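PDB 5Y57: pyrethroid hydrolase from Sphingobium faniae, which hydrolyses the ester bond of pyrethroid insecticides, splitting cypermethrin into a cyano-3-phenoxybenzyl alcohol and a cyclopropanecarboxylic acid. Local coordinates for residues Ile7-Ala12 with Pro36-His41. Numbering follows the deposited sequence.
Sequences ILIHGA and PDLTGH. With PMS (phenylmethanesulfonic acid), chain G.
The HG motif that follows the first strand of this alpha/beta hydrolase meets the loop after strand 32-34 through His10. Leu38 N donates an almost straight hydrogen bond to His10 NE2 (3.1 Å, 175°). Across CE1, the other ring nitrogen, His10 ND1, donates to Gly11 O at 2.9 Å. Both ring nitrogens are therefore used, and the ring is fixed in its rotation. Its CG sits between the backbone N and the carbonyl carbon (chi1 60°), which brings the ring to Gly11 O. His10 CE1 lies over the centre of the His41 ring, with the planes at 43°. His41 is itself held by Asn14 and Tyr57. Without the imidazole, as with an alanine at His10, Leu38 N would probably lose its acceptor and the His41 face its cover. Nearer the strand, one water donates to Leu8 O (2.8 Å) and to Pro36 O (2.7 Å) and weakly accepts from His10 N. Ile9 CG2 packs on Leu38 CD1 at 3.6 Å. Beyond the histidine, Ala12 N donates to PMS O2S at 2.9 Å, and Leu79 N also binds PMS. Two backbone N-H groups meeting one bound sulfonate group are consistent with the oxyanion hole of alpha/beta hydrolases.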
loop_
_atom_site.group_PDB
_atom_site.type_symbol
_atom_site.label_atom_id
_atom_site.label_comp_id
_atom_site.label_asym_id
_atom_site.label_seq_id
_atom_site.Cartn_x
_atom_site.Cartn_y
_atom_site.Cartn_z
ATOM N N ILE A 7 1.518 0.010 -11.337
ATOM C CA ILE A 7 2.292 0.844 -10.418
ATOM C C ILE A 7 2.092 0.302 -9.013
ATOM O O ILE A 7 0.998 0.421 -8.449
ATOM C CB ILE A 7 1.880 2.318 -10.496
ATOM C CG1 ILE A 7 2.032 2.849 -11.920
ATOM C CG2 ILE A 7 2.667 3.166 -9.454
ATOM C CD1 ILE A 7 1.380 4.198 -12.142
ATOM N N LEU A 8 3.148 -0.297 -8.456
ATOM C CA LEU A 8 3.150 -0.878 -7.118
ATOM C C LEU A 8 3.710 0.137 -6.134
ATOM O O LEU A 8 4.801 0.675 -6.353
ATOM C CB LEU A 8 4.001 -2.147 -7.060
ATOM C CG LEU A 8 3.870 -3.055 -8.280
ATOM C CD1 LEU A 8 4.904 -4.119 -8.180
ATOM C CD2 LEU A 8 2.445 -3.654 -8.304
ATOM N N ILE A 9 2.983 0.372 -5.048
ATOM C CA ILE A 9 3.325 1.409 -4.080
ATOM C C ILE A 9 3.566 0.779 -2.716
ATOM O O ILE A 9 2.702 0.067 -2.187
ATOM C CB ILE A 9 2.229 2.484 -4.018
ATOM C CG1 ILE A 9 2.114 3.179 -5.372
ATOM C CG2 ILE A 9 2.482 3.474 -2.873
ATOM C CD1 ILE A 9 1.049 4.276 -5.407
ATOM N N HIS A 10 4.730 1.071 -2.140
ATOM C CA HIS A 10 5.159 0.519 -0.870
ATOM C C HIS A 10 4.342 1.099 0.300
ATOM O O HIS A 10 3.699 2.143 0.197
ATOM C CB HIS A 10 6.641 0.812 -0.654
ATOM C CG HIS A 10 6.956 2.277 -0.624
ATOM N ND1 HIS A 10 6.605 3.094 0.432
ATOM C CD2 HIS A 10 7.551 3.081 -1.541
ATOM C CE1 HIS A 10 6.984 4.333 0.169
ATOM N NE2 HIS A 10 7.557 4.352 -1.023
ATOM N N GLY A 11 4.415 0.413 1.429
ATOM C CA GLY A 11 3.822 0.885 2.669
ATOM C C GLY A 11 4.812 1.678 3.516
ATOM O O GLY A 11 5.892 2.065 3.069
ATOM N N ALA A 12 4.431 1.910 4.776
ATOM C CA ALA A 12 5.247 2.738 5.659
ATOM C C ALA A 12 6.632 2.141 5.911
ATOM O O ALA A 12 6.803 0.925 6.055
ATOM C CB ALA A 12 4.515 2.951 6.981
ATOM N N PRO A 36 7.838 2.892 -7.638
ATOM C CA PRO A 36 8.582 4.099 -7.296
ATOM C C PRO A 36 8.673 4.305 -5.801
ATOM O O PRO A 36 7.831 3.843 -5.029
ATOM C CB PRO A 36 7.749 5.209 -7.937
ATOM C CG PRO A 36 6.323 4.675 -7.817
ATOM C CD PRO A 36 6.416 3.166 -7.929
ATOM N N ASP A 37 9.725 5.009 -5.400
ATOM C CA ASP A 37 9.809 5.540 -4.049
ATOM C C ASP A 37 8.842 6.720 -3.927
ATOM O O ASP A 37 8.820 7.613 -4.778
ATOM C CB ASP A 37 11.249 5.984 -3.757
ATOM C CG ASP A 37 12.216 4.817 -3.471
ATOM O OD1 ASP A 37 11.790 3.686 -3.152
ATOM O OD2 ASP A 37 13.445 5.052 -3.520
ATOM N N LEU A 38 8.010 6.734 -2.888
ATOM C CA LEU A 38 7.241 7.942 -2.663
ATOM C C LEU A 38 8.163 9.018 -2.104
ATOM O O LEU A 38 9.273 8.736 -1.670
ATOM C CB LEU A 38 6.067 7.675 -1.717
ATOM C CG LEU A 38 4.949 6.816 -2.317
ATOM C CD1 LEU A 38 3.873 6.443 -1.293
ATOM C CD2 LEU A 38 4.326 7.552 -3.456
ATOM N N THR A 39 7.705 10.264 -2.155
ATOM C CA THR A 39 8.459 11.356 -1.564
ATOM C C THR A 39 8.932 10.999 -0.161
ATOM O O THR A 39 8.152 10.515 0.669
ATOM C CB THR A 39 7.609 12.622 -1.530
ATOM O OG1 THR A 39 7.110 12.883 -2.845
ATOM C CG2 THR A 39 8.460 13.777 -1.119
ATOM N N GLY A 40 10.224 11.237 0.099
ATOM C CA GLY A 40 10.811 11.000 1.408
ATOM C C GLY A 40 11.370 9.612 1.605
ATOM O O GLY A 40 11.986 9.345 2.641
ATOM N N HIS A 41 11.178 8.711 0.643
ATOM C CA HIS A 41 11.577 7.322 0.801
ATOM C C HIS A 41 12.839 7.003 0.015
ATOM O O HIS A 41 13.043 5.853 -0.394
ATOM C CB HIS A 41 10.430 6.392 0.384
ATOM C CG HIS A 41 9.310 6.335 1.369
ATOM N ND1 HIS A 41 9.116 5.265 2.215
ATOM C CD2 HIS A 41 8.331 7.220 1.655
ATOM C CE1 HIS A 41 8.057 5.490 2.971
ATOM N NE2 HIS A 41 7.567 6.673 2.655
HETATM C C PMS G . 0.944 -0.569 8.103
HETATM S S PMS G . 2.044 -0.649 6.840
HETATM C C1 PMS G . 1.320 0.196 9.353
HETATM C C2 PMS G . 2.642 0.434 9.688
HETATM C C3 PMS G . 2.949 1.146 10.846
HETATM C C4 PMS G . 1.929 1.610 11.655
HETATM C C5 PMS G . 0.601 1.373 11.308
HETATM C C6 PMS G . 0.292 0.658 10.166
HETATM O O2S PMS G . 2.238 0.566 6.110
HETATM O O1S PMS G . 3.299 -1.278 7.141
HETATM O O HOH W 1 6.667 1.436 -4.443
#